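Local coordinates for D-aminoacyl-tRNA deacylase (Archaeoglobus fulgidus, PDB 1YQE), which probably hydrolyses D-aminoacyl-tRNAs with the help of zinc, returning free tRNA and D-amino acids to the cell, at residues L25-F30 / A169-A174; S43-I48 / A176-I181; F214-A219 / V235-A240; E241-D246 / E260-A265. One frame throughout, in Å; residues are numbered along the deposited sequence.

Contact 1 (L25-F30 / A169-A174)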
loop_
_atom_site.group_PDB
_atom_site.type_symbol
_atom_site.label_atom_id
_atom_site.label_comp_id
_atom_site.label_asym_id
_atom_site.label_seq_id
_atom_site.Cartn_x
_atom_site.Cartn_y
_atom_site.Cartn_z
ATOM N N LEU A 25 -9.101 -15.086 9.894
ATOM C CA LEU A 25 -9.511 -15.646 11.177
ATOM C C LEU A 25 -9.277 -17.150 11.317
ATOM O O LEU A 25 -9.255 -17.670 12.430
ATOM C CB LEU A 25 -10.990 -15.342 11.424
ATOM C CG LEU A 25 -11.337 -13.886 11.743
ATOM C CD1 LEU A 25 -12.850 -13.688 11.671
ATOM C CD2 LEU A 25 -10.797 -13.527 13.123
ATOM N N THR A 26 -9.109 -17.850 10.199
ATOM C CA THR A 26 -8.879 -19.290 10.255
ATOM C C THR A 26 -7.394 -19.632 10.300
ATOM O O THR A 26 -7.022 -20.788 10.512
ATOM C CB THR A 26 -9.496 -20.005 9.044
ATOM O OG1 THR A 26 -8.846 -19.560 7.848
ATOM C CG2 THR A 26 -10.980 -19.702 8.950
ATOM N N PHE A 27 -6.551 -18.622 10.118
ATOM C CA PHE A 27 -5.103 -18.817 10.112
ATOM C C PHE A 27 -4.468 -18.929 11.491
ATOM O O PHE A 27 -3.297 -19.284 11.609
ATOM C CB PHE A 27 -4.433 -17.681 9.338
ATOM C CG PHE A 27 -4.824 -17.619 7.885
ATOM C CD1 PHE A 27 -4.475 -16.521 7.109
ATOM C CD2 PHE A 27 -5.529 -18.662 7.290
ATOM C CE1 PHE A 27 -4.821 -16.462 5.765
ATOM C CE2 PHE A 27 -5.879 -18.611 5.944
ATOM C CZ PHE A 27 -5.524 -17.511 5.181
ATOM N N ALA A 28 -5.234 -18.624 12.531
ATOM C CA ALA A 28 -4.722 -18.696 13.895
ATOM C C ALA A 28 -5.862 -18.761 14.906
ATOM O O ALA A 28 -7.027 -18.585 14.555
ATOM C CB ALA A 28 -3.836 -17.490 14.185
ATOM N N ASP A 29 -5.512 -19.015 16.163
ATOM C CA ASP A 29 -6.498 -19.103 17.232
ATOM C C ASP A 29 -6.777 -17.697 17.743
ATOM O O ASP A 29 -6.014 -17.156 18.539
ATOM C CB ASP A 29 -5.957 -19.978 18.366
ATOM C CG ASP A 29 -7.020 -20.334 19.391
ATOM O OD1 ASP A 29 -6.668 -20.961 20.414
ATOM O OD2 ASP A 29 -8.205 -19.995 19.174
ATOM N N PHE A 30 -7.872 -17.103 17.281
ATOM C CA PHE A 30 -8.213 -15.748 17.694
ATOM C C PHE A 30 -9.234 -15.663 18.818
ATOM O O PHE A 30 -10.025 -16.576 19.034
ATOM C CB PHE A 30 -8.725 -14.931 16.501
ATOM C CG PHE A 30 -7.649 -14.523 15.533
ATOM C CD1 PHE A 30 -7.233 -15.388 14.524
ATOM C CD2 PHE A 30 -7.047 -13.271 15.637
ATOM C CE1 PHE A 30 -6.233 -15.014 13.628
ATOM C CE2 PHE A 30 -6.044 -12.884 14.747
ATOM C CZ PHE A 30 -5.636 -13.758 13.739
ATOM N N ALA A 169 -11.155 -14.870 -4.072
ATOM C CA ALA A 169 -10.264 -13.737 -4.278
ATOM C C ALA A 169 -9.794 -13.257 -2.905
ATOM O O ALA A 169 -8.614 -12.963 -2.709
ATOM C CB ALA A 169 -10.993 -12.603 -5.016
ATOM N N ALA A 170 -10.725 -13.199 -1.954
ATOM C CA ALA A 170 -10.409 -12.755 -0.597
ATOM C C ALA A 170 -9.496 -13.751 0.105
ATOM O O ALA A 170 -8.659 -13.369 0.921
ATOM C CB ALA A 170 -11.689 -12.574 0.206
ATOM N N GLU A 171 -9.667 -15.028 -0.223
ATOM C CA GLU A 171 -8.872 -16.094 0.372
ATOM C C GLU A 171 -7.431 -16.012 -0.144
ATOM O O GLU A 171 -6.476 -16.257 0.597
ATOM C CB GLU A 171 -9.508 -17.448 0.027
ATOM C CG GLU A 171 -9.050 -18.624 0.876
ATOM C CD GLU A 171 -7.645 -19.070 0.548
ATOM O OE1 GLU A 171 -7.282 -19.053 -0.647
ATOM O OE2 GLU A 171 -6.909 -19.452 1.482
ATOM N N VAL A 172 -7.280 -15.661 -1.420
ATOM C CA VAL A 172 -5.957 -15.527 -2.009
ATOM C C VAL A 172 -5.242 -14.337 -1.377
ATOM O O VAL A 172 -4.056 -14.416 -1.060
ATOM C CB VAL A 172 -6.044 -15.344 -3.543
ATOM C CG1 VAL A 172 -4.690 -14.948 -4.107
ATOM C CG2 VAL A 172 -6.505 -16.647 -4.189
ATOM N N VAL A 173 -5.968 -13.240 -1.182
ATOM C CA VAL A 173 -5.388 -12.052 -0.567
ATOM C C VAL A 173 -4.971 -12.361 0.870
ATOM O O VAL A 173 -3.890 -11.963 1.311
ATOM C CB VAL A 173 -6.395 -10.879 -0.536
ATOM C CG1 VAL A 173 -5.885 -9.773 0.406
ATOM C CG2 VAL A 173 -6.585 -10.324 -1.936
ATOM N N ALA A 174 -5.834 -13.071 1.593
ATOM C CA ALA A 174 -5.550 -13.426 2.979
ATOM C C ALA A 174 -4.279 -14.259 3.080
ATOM O O ALA A 174 -3.459 -14.038 3.968
ATOM C CB ALA A 174 -6.725 -14.184 3.585
#
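Glu171 is the first residue of helix segment 169-174 to come near Phe27, and it does so only marginally: OE2 lies 4.4 Å from Phe27 CZ, near the plane of the ring and at its edge. The carboxylate finds its stronger partner elsewhere, since OE1 forms a salt bridge with Arg130, while OE2 also sits close to the like-charged Glu175. Three residues on, Ala174 supplies most of the helix side of the contact. Its O approaches Phe27 CE1 to 3.3 Å, again at the ring edge, and its CB packs against the same corner, 3.7 Å from Phe27 CE1 and 3.9 Å from Phe27 CZ. The ring reaches this spot because CG stands anti to the carbonyl carbon (chi1 -63°), on a CB that already points to the helix. A serine in place of Phe27 lacks the ring, which is likely to leave a gap beside the Ala174 methyl and Leu178, which the ring also touches. With 117 Å² buried in total and two oxygens near separate points of the ring's rim, the geometry suggests weak edge attraction, the slightly positive aromatic C-H groups facing a carbonyl and, more distantly, a carboxylate, added to modest apolar packing.

Contact 2 (S43-I48 / A176-I181)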
loop_
_atom_site.group_PDB
_atom_site.type_symbol
_atom_site.label_atom_id
_atom_site.label_comp_id
_atom_site.label_asym_id
_atom_site.label_seq_id
_atom_site.Cartn_x
_atom_site.Cartn_y
_atom_site.Cartn_z
ATOM N N SER A 43 -4.412 -12.875 18.673
ATOM C CA SER A 43 -3.763 -14.171 18.558
ATOM C C SER A 43 -2.282 -13.904 18.781
ATOM O O SER A 43 -1.875 -12.748 18.907
ATOM C CB SER A 43 -3.987 -14.773 17.167
ATOM O OG SER A 43 -3.293 -14.047 16.172
ATOM N N ASP A 44 -1.477 -14.958 18.836
ATOM C CA ASP A 44 -0.043 -14.791 19.041
ATOM C C ASP A 44 0.691 -14.664 17.709
ATOM O O ASP A 44 1.917 -14.580 17.672
ATOM C CB ASP A 44 0.525 -15.975 19.827
ATOM C CG ASP A 44 0.174 -17.307 19.206
ATOM O OD1 ASP A 44 0.325 -17.451 17.974
ATOM O OD2 ASP A 44 -0.246 -18.218 19.949
ATOM N N GLU A 45 -0.066 -14.654 16.617
ATOM C CA GLU A 45 0.510 -14.543 15.282
ATOM C C GLU A 45 0.415 -13.089 14.819
ATOM O O GLU A 45 1.427 -12.416 14.628
ATOM C CB GLU A 45 -0.251 -15.454 14.314
ATOM C CG GLU A 45 0.433 -15.670 12.972
ATOM C CD GLU A 45 1.720 -16.469 13.093
ATOM O OE1 GLU A 45 2.404 -16.651 12.063
ATOM O OE2 GLU A 45 2.047 -16.916 14.216
ATOM N N PHE A 46 -0.812 -12.613 14.639
ATOM C CA PHE A 46 -1.041 -11.238 14.215
ATOM C C PHE A 46 -2.375 -10.751 14.774
ATOM O O PHE A 46 -3.117 -11.522 15.376
ATOM C CB PHE A 46 -1.010 -11.141 12.683
ATOM C CG PHE A 46 -2.070 -11.948 11.994
ATOM C CD1 PHE A 46 -3.278 -11.364 11.624
ATOM C CD2 PHE A 46 -1.862 -13.296 11.707
ATOM C CE1 PHE A 46 -4.265 -12.108 10.977
ATOM C CE2 PHE A 46 -2.840 -14.048 11.062
ATOM C CZ PHE A 46 -4.047 -13.454 10.694
ATOM N N TYR A 47 -2.669 -9.469 14.576
ATOM C CA TYR A 47 -3.898 -8.863 15.076
ATOM C C TYR A 47 -4.833 -8.459 13.945
ATOM O O TYR A 47 -4.403 -8.279 12.808
ATOM C CB TYR A 47 -3.571 -7.605 15.877
ATOM C CG TYR A 47 -2.823 -7.826 17.170
ATOM C CD1 TYR A 47 -2.044 -6.811 17.720
ATOM C CD2 TYR A 47 -2.935 -9.026 17.875
ATOM C CE1 TYR A 47 -1.400 -6.979 18.938
ATOM C CE2 TYR A 47 -2.294 -9.200 19.100
ATOM C CZ TYR A 47 -1.530 -8.171 19.623
ATOM O OH TYR A 47 -0.900 -8.329 20.837
ATOM N N ILE A 48 -6.114 -8.314 14.276
ATOM C CA ILE A 48 -7.126 -7.877 13.321
ATOM C C ILE A 48 -8.015 -6.881 14.059
ATOM O O ILE A 48 -8.384 -7.105 15.215
ATOM C CB ILE A 48 -8.024 -9.032 12.822
ATOM C CG1 ILE A 48 -7.193 -10.085 12.089
ATOM C CG2 ILE A 48 -9.101 -8.472 11.885
ATOM C CD1 ILE A 48 -8.004 -11.288 11.614
ATOM N N ALA A 176 -1.774 -14.330 0.927
ATOM C CA ALA A 176 -0.636 -13.492 0.579
ATOM C C ALA A 176 -0.283 -12.609 1.771
ATOM O O ALA A 176 0.892 -12.390 2.053
ATOM C CB ALA A 176 -0.951 -12.647 -0.654
ATOM N N MET A 177 -1.299 -12.117 2.478
ATOM C CA MET A 177 -1.057 -11.285 3.651
ATOM C C MET A 177 -0.340 -12.078 4.739
ATOM O O MET A 177 0.590 -11.576 5.367
ATOM C CB MET A 177 -2.364 -10.748 4.230
ATOM C CG MET A 177 -3.051 -9.679 3.412
ATOM S SD MET A 177 -4.492 -9.063 4.319
ATOM C CE MET A 177 -3.890 -7.522 4.909
ATOM N N LEU A 178 -0.779 -13.311 4.975
ATOM C CA LEU A 178 -0.146 -14.127 6.002
ATOM C C LEU A 178 1.328 -14.343 5.674
ATOM O O LEU A 178 2.171 -14.299 6.564
ATOM C CB LEU A 178 -0.858 -15.476 6.147
ATOM C CG LEU A 178 -0.358 -16.376 7.285
ATOM C CD1 LEU A 178 -0.408 -15.624 8.611
ATOM C CD2 LEU A 178 -1.213 -17.634 7.356
ATOM N N ASP A 179 1.635 -14.576 4.397
ATOM C CA ASP A 179 3.020 -14.768 3.971
ATOM C C ASP A 179 3.824 -13.490 4.176
ATOM O O ASP A 179 4.999 -13.538 4.542
ATOM C CB ASP A 179 3.093 -15.163 2.496
ATOM C CG ASP A 179 2.706 -16.606 2.257
ATOM O OD1 ASP A 179 2.517 -17.355 3.241
ATOM O OD2 ASP A 179 2.598 -16.993 1.079
ATOM N N ALA A 180 3.192 -12.346 3.922
ATOM C CA ALA A 180 3.862 -11.064 4.088
ATOM C C ALA A 180 4.144 -10.830 5.565
ATOM O O ALA A 180 5.225 -10.376 5.941
ATOM C CB ALA A 180 2.992 -9.942 3.540
ATOM N N ILE A 181 3.163 -11.147 6.400
ATOM C CA ILE A 181 3.294 -10.972 7.842
ATOM C C ILE A 181 4.418 -11.822 8.441
ATOM O O ILE A 181 5.095 -11.394 9.374
ATOM C CB ILE A 181 1.946 -11.297 8.542
ATOM C CG1 ILE A 181 0.979 -10.121 8.352
ATOM C CG2 ILE A 181 2.167 -11.612 10.015
ATOM C CD1 ILE A 181 -0.481 -10.478 8.575
#
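Phe46 carries this contact, meeting Leu178 and Ile181 of helix 167-182. Ser43 starts the run: its OG donates to Phe46 O (2.7 Å), in the carbonyl plane and on a lone pair, and also accepts a bond from Glu45 N, so one hydroxyl bridges the turn with one short bond and one weak one. Glu45 comes next, its CG 4.4 Å from Leu178 CD1 at the border of the contact, while its carboxylate forms a salt bridge with Arg182 on the same helix. Phe46 then turns its side chain to the helix, CG lodged between the backbone N and the carbonyl carbon (chi1 62°). Ile181 CD1 sits over one face of the ring, 4.0 Å from Phe46 CG and displaced toward the rim; Leu178 CD1 approaches obliquely, 3.8 Å from Phe46 CE2. Both aliphatic side chains cross Phe46 at about a right angle. Phe46 also touches Leu24 of helix 15-24 and makes an edge-to-face pair with Phe30. An aromatic side chain beside a strand, packing against the helix that covers the sheet, is ordinary alpha/beta layer packing, here joining the segment of strand 47-51 in the mixed sheet to helix 167-182.

Contact 3 (F214-A219 / V235-A240)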
loop_
_atom_site.group_PDB
_atom_site.type_symbol
_atom_site.label_atom_id
_atom_site.label_comp_id
_atom_site.label_asym_id
_atom_site.label_seq_id
_atom_site.Cartn_x
_atom_site.Cartn_y
_atom_site.Cartn_z
ATOM N N PHE A 214 8.382 0.021 -3.479
ATOM C CA PHE A 214 8.048 1.438 -3.443
ATOM C C PHE A 214 7.371 1.821 -2.145
ATOM O O PHE A 214 6.788 0.983 -1.459
ATOM C CB PHE A 214 7.091 1.785 -4.589
ATOM C CG PHE A 214 7.708 1.687 -5.953
ATOM C CD1 PHE A 214 8.359 2.780 -6.513
ATOM C CD2 PHE A 214 7.672 0.492 -6.662
ATOM C CE1 PHE A 214 8.970 2.688 -7.762
ATOM C CE2 PHE A 214 8.278 0.383 -7.910
ATOM C CZ PHE A 214 8.930 1.484 -8.465
ATOM N N GLY A 215 7.485 3.101 -1.811
ATOM C CA GLY A 215 6.816 3.633 -0.646
ATOM C C GLY A 215 5.650 4.370 -1.285
ATOM O O GLY A 215 4.542 3.844 -1.381
ATOM N N HIS A 216 5.911 5.583 -1.756
ATOM C CA HIS A 216 4.878 6.373 -2.413
ATOM C C HIS A 216 5.148 6.413 -3.910
ATOM O O HIS A 216 6.266 6.147 -4.357
ATOM C CB HIS A 216 4.843 7.786 -1.824
ATOM C CG HIS A 216 4.094 7.867 -0.531
ATOM N ND1 HIS A 216 2.725 7.728 -0.459
ATOM C CD2 HIS A 216 4.526 8.004 0.745
ATOM C CE1 HIS A 216 2.344 7.776 0.803
ATOM N NE2 HIS A 216 3.418 7.940 1.555
ATOM N N ASN A 217 4.105 6.716 -4.672
ATOM C CA ASN A 217 4.180 6.798 -6.127
ATOM C C ASN A 217 3.258 7.930 -6.545
ATOM O O ASN A 217 2.128 8.011 -6.074
ATOM C CB ASN A 217 3.695 5.498 -6.773
ATOM C CG ASN A 217 4.813 4.504 -7.006
ATOM O OD1 ASN A 217 5.812 4.825 -7.646
ATOM N ND2 ASN A 217 4.644 3.281 -6.504
ATOM N N PHE A 218 3.737 8.800 -7.426
ATOM C CA PHE A 218 2.927 9.925 -7.865
ATOM C C PHE A 218 2.649 9.910 -9.367
ATOM O O PHE A 218 3.567 9.930 -10.194
ATOM C CB PHE A 218 3.609 11.221 -7.440
ATOM C CG PHE A 218 3.851 11.300 -5.959
ATOM C CD1 PHE A 218 2.780 11.353 -5.073
ATOM C CD2 PHE A 218 5.141 11.257 -5.449
ATOM C CE1 PHE A 218 2.993 11.356 -3.695
ATOM C CE2 PHE A 218 5.365 11.264 -4.069
ATOM C CZ PHE A 218 4.292 11.310 -3.197
ATOM N N ALA A 219 1.366 9.867 -9.705
ATOM C CA ALA A 219 0.922 9.828 -11.092
ATOM C C ALA A 219 1.186 11.127 -11.832
ATOM O O ALA A 219 1.375 12.184 -11.226
ATOM C CB ALA A 219 -0.566 9.513 -11.147
ATOM N N VAL A 235 10.184 10.852 0.196
ATOM C CA VAL A 235 11.376 10.010 0.259
ATOM C C VAL A 235 11.752 9.671 1.702
ATOM O O VAL A 235 11.962 8.506 2.036
ATOM C CB VAL A 235 12.569 10.699 -0.449
ATOM C CG1 VAL A 235 13.894 10.093 0.001
ATOM C CG2 VAL A 235 12.420 10.548 -1.955
ATOM N N LYS A 236 11.824 10.687 2.556
ATOM C CA LYS A 236 12.186 10.460 3.951
ATOM C C LYS A 236 11.145 9.612 4.666
ATOM O O LYS A 236 11.483 8.743 5.472
ATOM C CB LYS A 236 12.372 11.796 4.677
ATOM C CG LYS A 236 13.542 12.607 4.164
ATOM C CD LYS A 236 13.641 13.963 4.859
ATOM C CE LYS A 236 13.991 13.825 6.332
ATOM N NZ LYS A 236 14.142 15.158 6.981
ATOM N N LEU A 237 9.875 9.856 4.363
ATOM C CA LEU A 237 8.784 9.106 4.973
ATOM C C LEU A 237 8.846 7.638 4.538
ATOM O O LEU A 237 8.615 6.729 5.333
ATOM C CB LEU A 237 7.443 9.721 4.556
ATOM C CG LEU A 237 6.201 9.331 5.357
ATOM C CD1 LEU A 237 6.381 9.751 6.809
ATOM C CD2 LEU A 237 4.972 10.006 4.755
ATOM N N SER A 238 9.168 7.418 3.269
ATOM C CA SER A 238 9.262 6.073 2.713
ATOM C C SER A 238 10.560 5.370 3.094
ATOM O O SER A 238 10.682 4.162 2.920
ATOM C CB SER A 238 9.169 6.128 1.184
ATOM O OG SER A 238 7.955 6.726 0.757
ATOM N N GLU A 239 11.519 6.130 3.615
ATOM C CA GLU A 239 12.833 5.598 3.979
ATOM C C GLU A 239 13.495 5.098 2.695
ATOM O O GLU A 239 14.255 4.128 2.688
ATOM C CB GLU A 239 12.699 4.478 5.029
ATOM C CG GLU A 239 12.055 4.985 6.328
ATOM C CD GLU A 239 12.064 3.982 7.475
ATOM O OE1 GLU A 239 11.273 4.179 8.424
ATOM O OE2 GLU A 239 12.856 3.013 7.447
ATOM N N ALA A 240 13.205 5.804 1.606
ATOM C CA ALA A 240 13.731 5.474 0.290
ATOM C C ALA A 240 15.151 5.962 0.070
ATOM O O ALA A 240 15.558 6.997 0.603
ATOM C CB ALA A 240 12.830 6.061 -0.785
#
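Gly215 brings its bare backbone up to Ser238 at the end of helix 228-238, with the two CA atoms only 4.8 Å apart. A CB built on Gly215 would fall 2.3 Å from Ser238 OG, a clash, so a side chain here would not fit with the serine as placed. As it stands, Gly215 CA lies 3.6 Å from Ser238 OG and 3.9 Å from Ser238 CB. The strand bends sharply at Gly215, and the next residue, His216, meets the helix with its ring. Ser238 OG stands 3.7 Å from His216 CD2, and Leu237 CD2 stands 4.1 Å from His216 NE2; both approach the imidazole obliquely. The ring's rotation is fixed from outside, because ND1 is hydrogen-bonded to Thr141 and NE2 to the carbonyl of Ala110. Ser238 turns its hydroxyl anti to its own carbonyl carbon (chi1 -59°), which directs OG back along the helix to a hydrogen bond with Ala234 O, so this buried oxygen has a polar mate within its own helix. The contact is close and buried, though it covers just 132 Å². Just beyond it Glu239 adopts a positive phi of 63°, Ala240 N bonds Val235 O at 3.0 Å, and Glu239 N makes a weaker bond to Lys236 O. That is a Schellman motif, closing the helix of a crossover that leads from strand 212-218 past strand 189-194 to the parallel strand 242-245.

Contact 4 (E241-D246 / E260-A265)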
loop_
_atom_site.group_PDB
_atom_site.type_symbol
_atom_site.label_atom_id
_atom_site.label_comp_id
_atom_site.label_asym_id
_atom_site.label_seq_id
_atom_site.Cartn_x
_atom_site.Cartn_y
_atom_site.Cartn_z
ATOM N N GLU A 241 15.901 5.206 -0.721
ATOM C CA GLU A 241 17.268 5.581 -1.058
ATOM C C GLU A 241 17.309 5.932 -2.539
ATOM O O GLU A 241 18.369 6.234 -3.083
ATOM C CB GLU A 241 18.237 4.425 -0.785
ATOM C CG GLU A 241 18.507 4.155 0.689
ATOM C CD GLU A 241 19.001 5.391 1.432
ATOM O OE1 GLU A 241 19.827 6.146 0.872
ATOM O OE2 GLU A 241 18.568 5.603 2.587
ATOM N N TYR A 242 16.146 5.911 -3.185
ATOM C CA TYR A 242 16.069 6.189 -4.619
ATOM C C TYR A 242 14.749 6.810 -5.043
ATOM O O TYR A 242 13.745 6.709 -4.345
ATOM C CB TYR A 242 16.176 4.889 -5.421
ATOM C CG TYR A 242 17.387 4.039 -5.172
ATOM C CD1 TYR A 242 18.568 4.249 -5.886
ATOM C CD2 TYR A 242 17.354 3.005 -4.238
ATOM C CE1 TYR A 242 19.682 3.445 -5.679
ATOM C CE2 TYR A 242 18.468 2.197 -4.021
ATOM C CZ TYR A 242 19.624 2.423 -4.745
ATOM O OH TYR A 242 20.720 1.617 -4.550
ATOM N N ILE A 243 14.774 7.445 -6.210
ATOM C CA ILE A 243 13.572 7.990 -6.825
ATOM C C ILE A 243 13.624 7.354 -8.209
ATOM O O ILE A 243 14.628 7.475 -8.907
ATOM C CB ILE A 243 13.599 9.522 -7.022
ATOM C CG1 ILE A 243 13.612 10.237 -5.673
ATOM C CG2 ILE A 243 12.348 9.959 -7.803
ATOM C CD1 ILE A 243 13.711 11.746 -5.778
ATOM N N ILE A 244 12.574 6.640 -8.587
ATOM C CA ILE A 244 12.533 6.026 -9.909
ATOM C C ILE A 244 11.559 6.838 -10.746
ATOM O O ILE A 244 10.478 7.186 -10.278
ATOM C CB ILE A 244 12.043 4.562 -9.842
ATOM C CG1 ILE A 244 13.075 3.701 -9.119
ATOM C CG2 ILE A 244 11.809 4.024 -11.246
ATOM C CD1 ILE A 244 12.581 2.306 -8.792
ATOM N N ILE A 245 11.943 7.152 -11.979
ATOM C CA ILE A 245 11.069 7.921 -12.854
ATOM C C ILE A 245 10.595 7.086 -14.035
ATOM O O ILE A 245 11.308 6.202 -14.517
ATOM C CB ILE A 245 11.776 9.181 -13.419
ATOM C CG1 ILE A 245 13.063 8.776 -14.145
ATOM C CG2 ILE A 245 12.055 10.177 -12.297
ATOM C CD1 ILE A 245 13.740 9.917 -14.877
ATOM N N ASP A 246 9.373 7.357 -14.473
ATOM C CA ASP A 246 8.809 6.678 -15.632
ATOM C C ASP A 246 9.259 7.620 -16.744
ATOM O O ASP A 246 8.563 8.580 -17.070
ATOM C CB ASP A 246 7.281 6.645 -15.539
ATOM C CG ASP A 246 6.638 5.937 -16.720
ATOM O OD1 ASP A 246 7.165 6.058 -17.844
ATOM O OD2 ASP A 246 5.597 5.275 -16.527
ATOM N N GLU A 260 16.060 17.987 -7.898
ATOM C CA GLU A 260 16.213 18.876 -6.754
ATOM C C GLU A 260 16.036 18.052 -5.480
ATOM O O GLU A 260 16.868 18.098 -4.573
ATOM C CB GLU A 260 15.157 19.991 -6.784
ATOM C CG GLU A 260 15.325 21.009 -7.903
ATOM C CD GLU A 260 14.272 22.111 -7.864
ATOM O OE1 GLU A 260 13.080 21.825 -8.095
ATOM O OE2 GLU A 260 14.637 23.275 -7.598
ATOM N N ALA A 261 14.944 17.290 -5.432
ATOM C CA ALA A 261 14.619 16.448 -4.284
ATOM C C ALA A 261 15.696 15.399 -4.028
ATOM O O ALA A 261 16.074 15.146 -2.881
ATOM C CB ALA A 261 13.262 15.769 -4.501
ATOM N N ALA A 262 16.188 14.785 -5.098
ATOM C CA ALA A 262 17.224 13.769 -4.968
ATOM C C ALA A 262 18.461 14.358 -4.297
ATOM O O ALA A 262 19.036 13.744 -3.397
ATOM C CB ALA A 262 17.583 13.204 -6.340
ATOM N N GLU A 263 18.862 15.553 -4.727
ATOM C CA GLU A 263 20.036 16.214 -4.164
ATOM C C GLU A 263 19.851 16.557 -2.688
ATOM O O GLU A 263 20.720 16.269 -1.863
ATOM C CB GLU A 263 20.362 17.498 -4.943
ATOM C CG GLU A 263 20.642 17.287 -6.429
ATOM C CD GLU A 263 21.094 18.564 -7.137
ATOM O OE1 GLU A 263 20.374 19.587 -7.064
ATOM O OE2 GLU A 263 22.172 18.542 -7.773
ATOM N N VAL A 264 18.717 17.169 -2.357
ATOM C CA VAL A 264 18.445 17.562 -0.980
ATOM C C VAL A 264 18.341 16.385 -0.020
ATOM O O VAL A 264 18.794 16.472 1.122
ATOM C CB VAL A 264 17.150 18.397 -0.889
ATOM C CG1 VAL A 264 16.834 18.720 0.565
ATOM C CG2 VAL A 264 17.309 19.683 -1.696
ATOM N N ALA A 265 17.751 15.287 -0.478
ATOM C CA ALA A 265 17.588 14.100 0.353
ATOM C C ALA A 265 18.785 13.156 0.260
ATOM O O ALA A 265 18.899 12.211 1.039
ATOM C CB ALA A 265 16.316 13.363 -0.042
#
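Ile243 meets Ala261 and Ala262 with no side-chain ring taking part: an isoleucine methyl meets two alanine methyls and the helix backbone, and no flat side chain presents a face or an edge to the other segment. Tyr242 directs its CB away from the helix, and its ring pairs edge-to-face with Phe212 instead. What touches is a single methyl. Ile243 CD1 comes within 4.0 Å of Ala262 N and 4.1 Å of Ala262 CA, and it is equally far, 4.2 Å, from Ala261 CB and Ala262 CB. The methyl thus nestles against the helix backbone where the two alanines adjoin. Its reach comes from an extended branch: CG1 is anti to the carbonyl carbon, and CD1 continues straight on (chi2 177°), carrying the end of the side chain outward from the strand. Consistent with the small alanine side chains, Ile243 CA and Ala262 CA are 7.1 Å apart, although just 80 Å² is buried. Every contact is 4.0 Å or longer, so this is apolar packing at van der Waals range. Around it, Val235 of helix 228-238 and Val194 of strand 189-194 also touch Ile243, Ala261 packs on Leu231 and Val232, and Ala262 packs on Val269; the contact lies inside the beta-alpha-beta unit formed by strand 242-245, helix 252-265 and strand 268-271.

In the fold
The four contacts form two pairs on opposite sides of the chain's centre. Contacts 1 and 2, with centres 9 Å apart, share helix 167-182 and touch through Phe27 with Leu178 and Phe30 with Phe46; their segments alternate along the chain, so this helix packs against two earlier segments beside the mixed sheet. Contacts 3 and 4 follow later in series, centres 10 Å apart, both reaching the four-stranded parallel sheet and meeting where Val235 touches Ile243. Between the pairs the centres are 24 to 38 Å apart, and even contacts 2 and 3 keep about 13 Å between nearest atoms. One pair thus ties distant sequence together beside the larger sheet, while the other builds consecutive strand-helix units.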